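Local coordinates for surface-associated protein CshB (Streptococcus gordonii, PDB 6YZG), which probably helps the bacterium adhere to host surfaces by binding fibronectin, this chain containing non-repetitive domain 2 of a much longer cell-wall-linked adhesin, at residues S9-D14 and G22-K27; E49-R54 and G62-D67; N180-K185 and K209-D214; T82-V87 and L112-N117. One frame throughout, in Å; residues are numbered along the deposited sequence.

Contact 1 of 4, residues S9-D14 and G22-K27; sequences SWKNLD and GTTFTK
W10 and F25 form the tightly packed side of this contact. They are a non-hydrogen-bonded antiparallel pair, and F25 turns the edge of its ring to one face of the indole, with F25 CD2 3.5 Å from W10 CE2 and the two ring planes at 65°. F25 CB also sits over the six-membered ring as a CH-pi contact, 3.9 Å from its centroid. With CG anti to the backbone N (chi1 174°), the F25 ring continues past the indole until F25 CE2 meets S9 CB at 3.4 Å. The F4 carbonyl accepts from W10 NE1.

The other side, which bears K11 and T24, is looser and wetter. K11 CB touches T24 OG1, but the rest of the lysine leads away, and one water links S9 O with the hydroxyls of T24 and T26. Toward the turn, N12 ND2 reaches G22 O at 3.1 Å, from above the carbonyl plane and not along a lone pair. Between the two sides runs the backbone: T26 N gives to S9 O, and K11 and T24 exchange two bonds, K11 N lying 2.9 Å from T24 O. The arrangement is that of a short antiparallel edge strand added to a larger beta sheet.

Contact 2 of 4, residues E49-R54 and G62-D67; sequences EIYKKR and GTYDPD. Unlike the reference sequence in segment 62-67: D65 (reference Asn).
The short helix 49-55 faces an irregular segment, 62-67, that leaves a 3-10 turn; the backbones come closest where K52 CA and Y64 CA lie 5.4 Å apart. K52 lays its aliphatic chain over one face of the Y64 ring. Its CB stands almost on the ring normal, 3.5 Å from the centroid. CG is anti to the backbone N (chi1 177°) and the chain beyond it is extended, which carries K52 CD to 3.6 Å from Y64 CE2. P66 CD packs on the opposite face of the phenol, near its rim. Deeper in, Y51 lies with its ring edge to the backbone N of Y64, and Y51 OH donates to T63 OG1 over 2.6 Å. Y51 OH also accepts from D206 N and T63 OG1 bonds to T60 O, so the two hydroxyls tie the helix to the 60-63 turn and to D206. The chemistry thus divides by depth: a short hydroxyl bond fixes the buried tyrosine, while at the surface the contact rests on the hydrocarbon part of a lysine.

Contact 3 of 4, residues N180-K185 and K209-D214; sequences NVITKK and KYLSPD. Unlike the reference sequence in segment 180-185: N180 (reference Thr).
Segment 180-185 passes from the edge strand 180-181 into helix 184-193, and the touching part of the irregular segment 209-214 runs at 120° to it, CA atoms of I182 and L211 being 6.5 Å apart. The site is a strand-to-helix junction beside the three-stranded antiparallel sheet, with T183 as N-cap, its OG1 accepting from M186 N. L211 is the wedge that fills the angle. Its chi1 of -60° swings CG toward the other segment, and the two branches beyond go to different partners: L211 CD1 sits 3.4 Å from K184 N at the first turn of the helix, whereas L211 CD2 meets I182 CG2 at 3.8 Å, the side chains crossing at about a right angle. Further along, V181 CG1 touches S212 CB and the carbonyl of D214, in a loop shaped by an ST turn in which D214 N gives to S212 OG. No direct hydrogen bond joins the segments. Instead, I182 O accepts from two waters, one of which accepts from S212 N, 2.8 Å away, while the other donates to S212 O.

Contact 4 of 4, residues T82-V87 and L112-N117; sequences TPPPSV and LVYPMN
Two irregular segments, both from the long connection between strands 71-72 and 119-131, meet here in roughly antiparallel directions, with P85 riding on the ring of Y114. P85 CG stands over the middle of the phenol, 3.6 Å from the centroid and only 5° off the normal, a CH-pi contact in which proline and tyrosine cross at about a right angle. Y114 has CG anti to its backbone N (chi1 -165°), which carries the ring across to P84 and P85. This CH-pi packing of proline on tyrosine ties the connection to the antiparallel sheet, for Y114 is in turn stacked on W121 of strand 119-131. P84 CB lies 3.4 Å from Y114 OH, and a water near the ring plane joins that OH to P85 O, 2.8 Å from each. On the more buried flank V87 divides its methyls: V87 CG2 touches Y114 CD1 at 3.6 Å, and V87 CG1 packs on L112 CD2 at 3.7 Å. Beyond P115, M116 CG closes on P85 CG at 3.8 Å.

Contact 3 is the most buried of the four and contact 2 lies at the surface, while contacts 1 and 4 are partly buried. Contacts 1 and 4 adjoin directly, through a probable hydrogen bond from D14 of the first to the S86 hydroxyl of the second and through W10 packing on L112. Contacts 2 and 3 are joined by R54, whose guanidinium probably bonds to the K209 carbonyl and also makes a salt bridge to D285 of the second subunit, which contacts 3 and 4 reach as well. Chemistry follows position: contact 1 adds the backbone bonds of a sheet to its ring packing, contacts 2 and 4 rest mainly on ring faces, and contact 3 combines a leucine wedge with bridging waters.

Contact 1 of 4, residues S9-D14 and G22-K27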
loop_
_atom_site.group_PDB
_atom_site.type_symbol
_atom_site.label_atom_id
_atom_site.label_comp_id
_atom_site.label_asym_id
_atom_site.label_seq_id
_atom_site.Cartn_x
_atom_site.Cartn_y
_atom_site.Cartn_z
ATOM N N SER A 9 8.441 -31.723 2.796
ATOM C CA SER A 9 7.072 -31.855 2.244
ATOM C C SER A 9 7.129 -31.893 0.702
ATOM O O SER A 9 6.130 -32.313 0.096
ATOM C CB SER A 9 6.179 -30.737 2.651
ATOM O OG SER A 9 5.954 -30.713 4.053
ATOM N N TRP A 10 8.215 -31.484 0.083
ATOM C CA TRP A 10 8.378 -31.396 -1.364
ATOM C C TRP A 10 9.088 -32.607 -1.937
ATOM O O TRP A 10 10.090 -33.068 -1.318
ATOM C CB TRP A 10 9.136 -30.140 -1.758
ATOM C CG TRP A 10 8.416 -28.868 -1.412
ATOM C CD1 TRP A 10 8.631 -28.052 -0.339
ATOM C CD2 TRP A 10 7.420 -28.231 -2.213
ATOM N NE1 TRP A 10 7.791 -26.960 -0.415
ATOM C CE2 TRP A 10 7.049 -27.026 -1.544
ATOM C CE3 TRP A 10 6.792 -28.561 -3.396
ATOM C CZ2 TRP A 10 6.030 -26.193 -2.054
ATOM C CZ3 TRP A 10 5.802 -27.751 -3.903
ATOM C CH2 TRP A 10 5.430 -26.572 -3.246
ATOM N N LYS A 11 8.627 -33.053 -3.067
ATOM C CA LYS A 11 9.348 -34.082 -3.882
ATOM C C LYS A 11 9.399 -33.648 -5.323
ATOM O O LYS A 11 8.486 -32.957 -5.820
ATOM C CB LYS A 11 8.703 -35.462 -3.829
ATOM C CG LYS A 11 8.621 -36.033 -2.457
ATOM C CD LYS A 11 9.997 -36.564 -2.022
ATOM C CE LYS A 11 9.915 -37.326 -0.709
ATOM N NZ LYS A 11 9.486 -36.396 0.378
ATOM N N ASN A 12 10.444 -34.117 -6.035
ATOM C CA ASN A 12 10.528 -33.954 -7.484
ATOM C C ASN A 12 10.593 -32.472 -7.864
ATOM O O ASN A 12 9.945 -32.071 -8.839
ATOM C CB ASN A 12 9.389 -34.664 -8.206
ATOM C CG ASN A 12 9.639 -34.886 -9.681
ATOM O OD1 ASN A 12 10.802 -34.917 -10.080
ATOM N ND2 ASN A 12 8.586 -34.949 -10.459
ATOM N N LEU A 13 11.495 -31.756 -7.207
ATOM C CA LEU A 13 11.842 -30.366 -7.540
ATOM C C LEU A 13 12.823 -30.328 -8.700
ATOM O O LEU A 13 13.489 -31.321 -8.975
ATOM C CB LEU A 13 12.452 -29.664 -6.342
ATOM C CG LEU A 13 11.526 -29.466 -5.151
ATOM C CD1 LEU A 13 12.308 -29.102 -3.899
ATOM C CD2 LEU A 13 10.408 -28.476 -5.383
ATOM N N ASP A 14 12.950 -29.166 -9.337
ATOM C CA ASP A 14 13.926 -28.958 -10.445
ATOM C C ASP A 14 15.349 -28.766 -9.880
ATOM O O ASP A 14 15.475 -28.754 -8.703
ATOM C CB ASP A 14 13.455 -27.843 -11.387
ATOM C CG ASP A 14 13.587 -26.417 -10.882
ATOM O OD1 ASP A 14 14.209 -26.216 -9.883
ATOM O OD2 ASP A 14 13.010 -25.542 -11.515
ATOM N N GLY A 22 4.905 -32.028 -12.215
ATOM C CA GLY A 22 5.092 -33.293 -11.498
ATOM C C GLY A 22 5.706 -33.119 -10.137
ATOM O O GLY A 22 5.837 -34.114 -9.399
ATOM N N THR A 23 6.159 -31.924 -9.757
ATOM C CA THR A 23 6.530 -31.667 -8.367
ATOM C C THR A 23 5.344 -31.920 -7.453
ATOM O O THR A 23 4.180 -31.590 -7.805
ATOM C CB THR A 23 6.997 -30.225 -8.146
ATOM O OG1 THR A 23 8.199 -30.015 -8.903
ATOM C CG2 THR A 23 7.189 -29.855 -6.685
ATOM N N THR A 24 5.571 -32.522 -6.293
ATOM C CA THR A 24 4.515 -32.708 -5.297
ATOM C C THR A 24 4.846 -32.020 -3.975
ATOM O O THR A 24 6.024 -31.896 -3.559
ATOM C CB THR A 24 4.207 -34.198 -5.029
ATOM O OG1 THR A 24 5.369 -34.819 -4.426
ATOM C CG2 THR A 24 3.708 -34.861 -6.278
ATOM N N PHE A 25 3.764 -31.624 -3.295
ATOM C CA PHE A 25 3.802 -31.104 -1.913
ATOM C C PHE A 25 2.840 -32.006 -1.148
ATOM O O PHE A 25 1.656 -32.085 -1.548
ATOM C CB PHE A 25 3.393 -29.630 -1.797
ATOM C CG PHE A 25 3.294 -29.117 -0.394
ATOM C CD1 PHE A 25 2.112 -29.254 0.316
ATOM C CD2 PHE A 25 4.419 -28.569 0.218
ATOM C CE1 PHE A 25 2.049 -28.834 1.628
ATOM C CE2 PHE A 25 4.321 -28.101 1.532
ATOM C CZ PHE A 25 3.139 -28.263 2.210
ATOM N N THR A 26 3.238 -32.620 -0.045
ATOM C CA THR A 26 2.374 -33.512 0.706
ATOM C C THR A 26 2.470 -33.205 2.205
ATOM O O THR A 26 3.562 -33.018 2.726
ATOM C CB THR A 26 2.842 -34.964 0.480
ATOM O OG1 THR A 26 3.013 -35.269 -0.910
ATOM C CG2 THR A 26 1.830 -35.888 1.118
ATOM N N LYS A 27 1.341 -33.088 2.876
ATOM C CA LYS A 27 1.322 -32.752 4.306
ATOM C C LYS A 27 0.128 -33.461 4.946
ATOM O O LYS A 27 -1.017 -33.341 4.483
ATOM C CB LYS A 27 1.239 -31.241 4.531
ATOM C CG LYS A 27 1.136 -30.810 6.005
ATOM C CD LYS A 27 2.369 -31.060 6.799
ATOM C CE LYS A 27 2.168 -30.636 8.253
ATOM N NZ LYS A 27 3.390 -30.792 9.074
HETATM O O HOH W 1 5.510 -34.440 -1.680
#

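Contact 2 of 4, residues E49-R54 and G62-D67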
loop_
_atom_site.group_PDB
_atom_site.type_symbol
_atom_site.label_atom_id
_atom_site.label_comp_id
_atom_site.label_asym_id
_atom_site.label_seq_id
_atom_site.Cartn_x
_atom_site.Cartn_y
_atom_site.Cartn_z
ATOM N N GLU A 49 -7.720 -20.859 -21.268
ATOM C CA GLU A 49 -8.981 -20.794 -22.052
ATOM C C GLU A 49 -9.857 -19.664 -21.499
ATOM O O GLU A 49 -10.572 -19.106 -22.235
ATOM C CB GLU A 49 -9.734 -22.120 -22.000
ATOM C CG GLU A 49 -8.982 -23.226 -22.678
ATOM C CD GLU A 49 -9.157 -23.398 -24.170
ATOM O OE1 GLU A 49 -10.075 -22.824 -24.733
ATOM O OE2 GLU A 49 -8.382 -24.186 -24.747
ATOM N N ILE A 50 -9.757 -19.380 -20.200
ATOM C CA ILE A 50 -10.478 -18.240 -19.600
ATOM C C ILE A 50 -10.110 -16.961 -20.377
ATOM O O ILE A 50 -10.959 -16.195 -20.804
ATOM C CB ILE A 50 -10.205 -18.105 -18.096
ATOM C CG1 ILE A 50 -10.610 -19.357 -17.290
ATOM C CG2 ILE A 50 -10.851 -16.840 -17.600
ATOM C CD1 ILE A 50 -9.769 -19.489 -16.062
ATOM N N TYR A 51 -8.809 -16.722 -20.491
ATOM C CA TYR A 51 -8.306 -15.515 -21.167
ATOM C C TYR A 51 -8.659 -15.564 -22.695
ATOM O O TYR A 51 -9.090 -14.526 -23.192
ATOM C CB TYR A 51 -6.788 -15.441 -20.948
ATOM C CG TYR A 51 -6.165 -14.232 -21.580
ATOM C CD1 TYR A 51 -6.094 -12.996 -20.935
ATOM C CD2 TYR A 51 -5.646 -14.330 -22.877
ATOM C CE1 TYR A 51 -5.473 -11.910 -21.499
ATOM C CE2 TYR A 51 -5.028 -13.238 -23.452
ATOM C CZ TYR A 51 -4.925 -12.046 -22.762
ATOM O OH TYR A 51 -4.350 -10.953 -23.404
ATOM N N LYS A 52 -8.498 -16.732 -23.281
ATOM C CA LYS A 52 -8.878 -16.939 -24.733
ATOM C C LYS A 52 -10.294 -16.428 -24.933
ATOM O O LYS A 52 -10.552 -15.600 -25.859
ATOM C CB LYS A 52 -8.736 -18.397 -25.107
ATOM C CG LYS A 52 -9.167 -18.669 -26.544
ATOM C CD LYS A 52 -9.278 -20.099 -26.848
ATOM C CE LYS A 52 -9.407 -20.307 -28.351
ATOM N NZ LYS A 52 -9.746 -21.721 -28.632
ATOM N N LYS A 53 -11.218 -16.820 -24.063
ATOM C CA LYS A 53 -12.625 -16.387 -24.230
ATOM C C LYS A 53 -12.819 -14.891 -23.974
ATOM O O LYS A 53 -13.660 -14.305 -24.599
ATOM C CB LYS A 53 -13.551 -17.292 -23.419
ATOM C CG LYS A 53 -13.533 -18.747 -23.871
ATOM C CD LYS A 53 -14.263 -19.714 -22.988
ATOM C CE LYS A 53 -13.868 -21.160 -23.215
ATOM N NZ LYS A 53 -14.547 -22.064 -22.257
ATOM N N ARG A 54 -12.073 -14.310 -23.046
ATOM C CA ARG A 54 -12.206 -12.891 -22.771
ATOM C C ARG A 54 -11.714 -12.051 -23.962
ATOM O O ARG A 54 -12.266 -10.972 -24.148
ATOM C CB ARG A 54 -11.451 -12.470 -21.504
ATOM C CG ARG A 54 -12.025 -13.132 -20.249
ATOM C CD ARG A 54 -11.229 -12.666 -19.080
ATOM N NE ARG A 54 -11.742 -13.167 -17.783
ATOM C CZ ARG A 54 -11.208 -12.853 -16.624
ATOM N NH1 ARG A 54 -10.112 -12.118 -16.543
ATOM N NH2 ARG A 54 -11.660 -13.390 -15.484
ATOM N N GLY A 62 -5.207 -11.885 -30.639
ATOM C CA GLY A 62 -3.930 -12.522 -30.944
ATOM C C GLY A 62 -3.004 -12.649 -29.724
ATOM O O GLY A 62 -1.974 -13.316 -29.794
ATOM N N THR A 63 -3.376 -12.021 -28.602
ATOM C CA THR A 63 -2.519 -12.070 -27.377
ATOM C C THR A 63 -2.752 -13.387 -26.624
ATOM O O THR A 63 -2.001 -13.667 -25.711
ATOM C CB THR A 63 -2.768 -10.904 -26.430
ATOM O OG1 THR A 63 -4.137 -10.876 -26.021
ATOM C CG2 THR A 63 -2.449 -9.551 -27.070
ATOM N N TYR A 64 -3.809 -14.119 -26.928
ATOM C CA TYR A 64 -3.930 -15.472 -26.353
ATOM C C TYR A 64 -2.797 -16.332 -26.833
ATOM O O TYR A 64 -2.615 -16.471 -28.089
ATOM C CB TYR A 64 -5.279 -16.092 -26.668
ATOM C CG TYR A 64 -5.338 -17.580 -26.409
ATOM C CD1 TYR A 64 -5.178 -18.114 -25.137
ATOM C CD2 TYR A 64 -5.568 -18.463 -27.451
ATOM C CE1 TYR A 64 -5.245 -19.477 -24.914
ATOM C CE2 TYR A 64 -5.685 -19.816 -27.235
ATOM C CZ TYR A 64 -5.562 -20.323 -25.954
ATOM O OH TYR A 64 -5.611 -21.665 -25.681
ATOM N N ASP A 65 -2.010 -16.906 -25.945
ATOM C CA ASP A 65 -0.822 -17.685 -26.345
ATOM C C ASP A 65 -0.836 -18.965 -25.524
ATOM O O ASP A 65 -0.334 -18.971 -24.376
ATOM C CB ASP A 65 0.448 -16.875 -26.075
ATOM C CG ASP A 65 1.692 -17.628 -26.484
ATOM O OD1 ASP A 65 1.537 -18.771 -26.989
ATOM O OD2 ASP A 65 2.807 -17.084 -26.263
ATOM N N PRO A 66 -1.379 -20.101 -26.026
ATOM C CA PRO A 66 -1.425 -21.320 -25.229
ATOM C C PRO A 66 -0.039 -21.866 -24.912
ATOM O O PRO A 66 0.052 -22.687 -24.017
ATOM C CB PRO A 66 -2.271 -22.287 -26.067
ATOM C CG PRO A 66 -2.063 -21.799 -27.473
ATOM C CD PRO A 66 -1.948 -20.288 -27.371
ATOM N N ASP A 67 0.985 -21.418 -25.633
ATOM C CA ASP A 67 2.402 -21.849 -25.440
ATOM C C ASP A 67 3.219 -20.873 -24.566
ATOM O O ASP A 67 4.433 -21.069 -24.376
ATOM C CB ASP A 67 3.082 -22.049 -26.797
ATOM C CG ASP A 67 2.401 -23.126 -27.618
ATOM O OD1 ASP A 67 1.999 -24.132 -27.025
ATOM O OD2 ASP A 67 2.184 -22.876 -28.808
#

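Contact 3 of 4, residues N180-K185 and K209-D214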
loop_
_atom_site.group_PDB
_atom_site.type_symbol
_atom_site.label_atom_id
_atom_site.label_comp_id
_atom_site.label_asym_id
_atom_site.label_seq_id
_atom_site.Cartn_x
_atom_site.Cartn_y
_atom_site.Cartn_z
ATOM N N ASN A 180 -11.610 -4.321 -2.492
ATOM C CA ASN A 180 -11.840 -3.527 -3.717
ATOM C C ASN A 180 -11.486 -4.292 -5.015
ATOM O O ASN A 180 -10.390 -4.689 -5.168
ATOM C CB ASN A 180 -11.049 -2.230 -3.583
ATOM C CG ASN A 180 -11.123 -1.441 -4.849
ATOM O OD1 ASN A 180 -12.199 -1.090 -5.288
ATOM N ND2 ASN A 180 -9.991 -1.242 -5.477
ATOM N N VAL A 181 -12.438 -4.459 -5.924
ATOM C CA VAL A 181 -12.211 -5.100 -7.231
ATOM C C VAL A 181 -11.490 -4.109 -8.154
ATOM O O VAL A 181 -11.951 -2.961 -8.250
ATOM C CB VAL A 181 -13.529 -5.580 -7.846
ATOM C CG1 VAL A 181 -13.272 -6.313 -9.149
ATOM C CG2 VAL A 181 -14.294 -6.407 -6.822
ATOM N N ILE A 182 -10.396 -4.484 -8.795
ATOM C CA ILE A 182 -9.676 -3.545 -9.678
ATOM C C ILE A 182 -10.483 -3.401 -10.948
ATOM O O ILE A 182 -10.795 -4.403 -11.624
ATOM C CB ILE A 182 -8.240 -4.024 -9.988
ATOM C CG1 ILE A 182 -7.446 -4.186 -8.711
ATOM C CG2 ILE A 182 -7.565 -3.082 -10.952
ATOM C CD1 ILE A 182 -6.059 -4.814 -8.837
ATOM N N THR A 183 -10.751 -2.151 -11.309
ATOM C CA THR A 183 -11.444 -1.849 -12.552
ATOM C C THR A 183 -10.526 -1.206 -13.582
ATOM O O THR A 183 -9.408 -0.760 -13.230
ATOM C CB THR A 183 -12.609 -0.902 -12.267
ATOM O OG1 THR A 183 -12.052 0.331 -11.828
ATOM C CG2 THR A 183 -13.560 -1.441 -11.228
ATOM N N LYS A 184 -10.989 -1.208 -14.826
ATOM C CA LYS A 184 -10.244 -0.542 -15.909
ATOM C C LYS A 184 -9.977 0.916 -15.550
ATOM O O LYS A 184 -8.879 1.368 -15.742
ATOM C CB LYS A 184 -11.020 -0.676 -17.221
ATOM C CG LYS A 184 -10.375 0.057 -18.385
ATOM C CD LYS A 184 -10.855 -0.402 -19.729
ATOM C CE LYS A 184 -9.945 0.111 -20.831
ATOM N NZ LYS A 184 -10.414 -0.313 -22.168
ATOM N N LYS A 185 -10.959 1.622 -15.000
ATOM C CA LYS A 185 -10.746 3.022 -14.587
ATOM C C LYS A 185 -9.645 3.137 -13.548
ATOM O O LYS A 185 -8.751 4.006 -13.653
ATOM C CB LYS A 185 -12.080 3.581 -14.067
ATOM C CG LYS A 185 -11.931 5.034 -13.598
ATOM C CD LYS A 185 -13.211 5.653 -13.095
ATOM C CE LYS A 185 -13.221 7.159 -13.251
ATOM N NZ LYS A 185 -11.994 7.774 -12.691
ATOM N N LYS A 209 -8.001 -7.478 -19.816
ATOM C CA LYS A 209 -8.724 -8.776 -19.761
ATOM C C LYS A 209 -8.107 -9.676 -18.670
ATOM O O LYS A 209 -8.571 -10.813 -18.541
ATOM C CB LYS A 209 -8.861 -9.453 -21.120
ATOM C CG LYS A 209 -9.664 -8.601 -22.107
ATOM C CD LYS A 209 -11.012 -8.176 -21.531
ATOM C CE LYS A 209 -11.840 -7.268 -22.435
ATOM N NZ LYS A 209 -12.265 -7.972 -23.663
ATOM N N TYR A 210 -7.159 -9.228 -17.863
ATOM C CA TYR A 210 -6.843 -9.863 -16.547
ATOM C C TYR A 210 -7.880 -9.414 -15.530
ATOM O O TYR A 210 -8.022 -10.094 -14.521
ATOM C CB TYR A 210 -5.427 -9.535 -16.097
ATOM C CG TYR A 210 -4.348 -10.441 -16.626
ATOM C CD1 TYR A 210 -4.247 -10.782 -17.965
ATOM C CD2 TYR A 210 -3.394 -10.962 -15.774
ATOM C CE1 TYR A 210 -3.246 -11.614 -18.408
ATOM C CE2 TYR A 210 -2.368 -11.778 -16.208
ATOM C CZ TYR A 210 -2.299 -12.127 -17.529
ATOM O OH TYR A 210 -1.267 -12.891 -18.032
ATOM N N LEU A 211 -8.495 -8.245 -15.671
ATOM C CA LEU A 211 -9.422 -7.717 -14.680
ATOM C C LEU A 211 -10.665 -8.567 -14.623
ATOM O O LEU A 211 -11.073 -9.182 -15.624
ATOM C CB LEU A 211 -9.712 -6.262 -15.038
ATOM C CG LEU A 211 -8.509 -5.330 -15.059
ATOM C CD1 LEU A 211 -8.966 -3.899 -15.310
ATOM C CD2 LEU A 211 -7.655 -5.500 -13.843
ATOM N N SER A 212 -11.289 -8.595 -13.456
ATOM C CA SER A 212 -12.546 -9.358 -13.304
ATOM C C SER A 212 -13.638 -8.772 -14.178
ATOM O O SER A 212 -13.864 -7.559 -14.195
ATOM C CB SER A 212 -12.996 -9.371 -11.875
ATOM O OG SER A 212 -14.137 -10.225 -11.765
ATOM N N PRO A 213 -14.418 -9.601 -14.842
ATOM C CA PRO A 213 -15.663 -9.141 -15.489
ATOM C C PRO A 213 -16.679 -8.629 -14.479
ATOM O O PRO A 213 -17.527 -7.827 -14.801
ATOM C CB PRO A 213 -16.205 -10.451 -16.100
ATOM C CG PRO A 213 -15.052 -11.304 -16.330
ATOM C CD PRO A 213 -14.112 -10.992 -15.188
ATOM N N ASP A 214 -16.575 -9.079 -13.227
ATOM C CA ASP A 214 -17.506 -8.776 -12.115
ATOM C C ASP A 214 -16.887 -7.666 -11.294
ATOM O O ASP A 214 -16.125 -7.905 -10.358
ATOM C CB ASP A 214 -17.778 -10.047 -11.316
ATOM C CG ASP A 214 -18.619 -9.811 -10.108
ATOM O OD1 ASP A 214 -19.099 -8.666 -9.871
ATOM O OD2 ASP A 214 -18.663 -10.755 -9.299
HETATM O O HOH W 2 -10.356 -7.087 -11.286
HETATM O O HOH W 3 -12.974 -5.073 -13.218
#

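Contact 4 of 4, residues T82-V87 and L112-N117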
loop_
_atom_site.group_PDB
_atom_site.type_symbol
_atom_site.label_atom_id
_atom_site.label_comp_id
_atom_site.label_asym_id
_atom_site.label_seq_id
_atom_site.Cartn_x
_atom_site.Cartn_y
_atom_site.Cartn_z
ATOM N N THR A 82 18.304 -12.400 -18.326
ATOM C CA THR A 82 18.612 -13.283 -17.174
ATOM C C THR A 82 17.521 -14.345 -17.096
ATOM O O THR A 82 16.391 -14.115 -17.511
ATOM C CB THR A 82 18.809 -12.431 -15.920
ATOM O OG1 THR A 82 19.432 -13.154 -14.846
ATOM C CG2 THR A 82 17.496 -11.902 -15.404
ATOM N N PRO A 83 17.832 -15.581 -16.688
ATOM C CA PRO A 83 16.828 -16.630 -16.668
ATOM C C PRO A 83 15.792 -16.268 -15.628
ATOM O O PRO A 83 16.092 -15.719 -14.590
ATOM C CB PRO A 83 17.586 -17.877 -16.235
ATOM C CG PRO A 83 19.030 -17.536 -16.534
ATOM C CD PRO A 83 19.155 -16.062 -16.254
ATOM N N PRO A 84 14.518 -16.550 -15.892
ATOM C CA PRO A 84 13.542 -16.289 -14.861
ATOM C C PRO A 84 13.688 -17.321 -13.760
ATOM O O PRO A 84 14.298 -18.386 -13.955
ATOM C CB PRO A 84 12.199 -16.483 -15.533
ATOM C CG PRO A 84 12.506 -17.461 -16.599
ATOM C CD PRO A 84 13.949 -17.169 -17.078
ATOM N N PRO A 85 13.128 -16.974 -12.599
ATOM C CA PRO A 85 13.208 -17.820 -11.405
ATOM C C PRO A 85 12.255 -19.009 -11.558
ATOM O O PRO A 85 11.648 -19.215 -12.568
ATOM C CB PRO A 85 12.826 -16.880 -10.304
ATOM C CG PRO A 85 11.765 -16.017 -10.964
ATOM C CD PRO A 85 12.301 -15.776 -12.354
ATOM N N SER A 86 12.280 -19.870 -10.547
ATOM C CA SER A 86 11.313 -20.967 -10.391
ATOM C C SER A 86 10.368 -20.574 -9.266
ATOM O O SER A 86 10.711 -19.830 -8.345
ATOM C CB SER A 86 11.950 -22.309 -10.131
ATOM O OG SER A 86 12.776 -22.712 -11.236
ATOM N N VAL A 87 9.169 -21.092 -9.355
ATOM C CA VAL A 87 8.212 -21.005 -8.247
ATOM C C VAL A 87 8.782 -21.798 -7.082
ATOM O O VAL A 87 9.301 -22.927 -7.332
ATOM C CB VAL A 87 6.846 -21.529 -8.673
ATOM C CG1 VAL A 87 5.866 -21.464 -7.517
ATOM C CG2 VAL A 87 6.310 -20.754 -9.882
ATOM N N LEU A 112 3.952 -19.195 -1.255
ATOM C CA LEU A 112 4.619 -19.700 -2.449
ATOM C C LEU A 112 4.916 -18.520 -3.369
ATOM O O LEU A 112 4.035 -17.715 -3.600
ATOM C CB LEU A 112 3.712 -20.717 -3.119
ATOM C CG LEU A 112 4.377 -21.630 -4.136
ATOM C CD1 LEU A 112 5.265 -22.652 -3.410
ATOM C CD2 LEU A 112 3.335 -22.315 -5.003
ATOM N N VAL A 113 6.170 -18.380 -3.774
ATOM C CA VAL A 113 6.583 -17.149 -4.480
ATOM C C VAL A 113 7.328 -17.465 -5.778
ATOM O O VAL A 113 7.704 -18.546 -6.004
ATOM C CB VAL A 113 7.478 -16.295 -3.555
ATOM C CG1 VAL A 113 6.735 -15.751 -2.344
ATOM C CG2 VAL A 113 8.722 -17.057 -3.121
ATOM N N TYR A 114 7.475 -16.436 -6.594
ATOM C CA TYR A 114 8.250 -16.457 -7.864
ATOM C C TYR A 114 9.233 -15.326 -7.605
ATOM O O TYR A 114 8.897 -14.215 -7.925
ATOM C CB TYR A 114 7.311 -16.204 -9.041
ATOM C CG TYR A 114 7.861 -16.537 -10.398
ATOM C CD1 TYR A 114 8.227 -17.828 -10.726
ATOM C CD2 TYR A 114 7.936 -15.561 -11.368
ATOM C CE1 TYR A 114 8.667 -18.133 -11.991
ATOM C CE2 TYR A 114 8.390 -15.845 -12.629
ATOM C CZ TYR A 114 8.747 -17.138 -12.944
ATOM O OH TYR A 114 9.174 -17.429 -14.181
ATOM N N PRO A 115 10.392 -15.631 -6.990
ATOM C CA PRO A 115 11.204 -14.629 -6.328
ATOM C C PRO A 115 12.062 -13.612 -7.078
ATOM O O PRO A 115 13.149 -13.385 -6.700
ATOM C CB PRO A 115 11.957 -15.468 -5.292
ATOM C CG PRO A 115 12.231 -16.713 -6.029
ATOM C CD PRO A 115 10.949 -16.968 -6.813
ATOM N N MET A 116 11.488 -13.086 -8.147
ATOM C CA MET A 116 12.039 -11.867 -8.763
ATOM C C MET A 116 10.870 -10.940 -9.020
ATOM O O MET A 116 9.752 -11.380 -9.267
ATOM C CB MET A 116 12.781 -12.169 -10.039
ATOM C CG MET A 116 13.956 -13.092 -9.770
ATOM S SD MET A 116 15.417 -12.193 -9.414
ATOM C CE MET A 116 15.757 -11.337 -10.975
ATOM N N ASN A 117 11.137 -9.651 -9.065
ATOM C CA ASN A 117 10.128 -8.656 -9.437
ATOM C C ASN A 117 9.861 -8.672 -10.958
ATOM O O ASN A 117 10.689 -9.055 -11.760
ATOM C CB ASN A 117 10.595 -7.286 -9.002
ATOM C CG ASN A 117 10.837 -7.294 -7.506
ATOM O OD1 ASN A 117 9.897 -7.557 -6.759
ATOM N ND2 ASN A 117 12.072 -6.985 -7.101
HETATM O O HOH W 4 9.870 -20.074 -14.605
#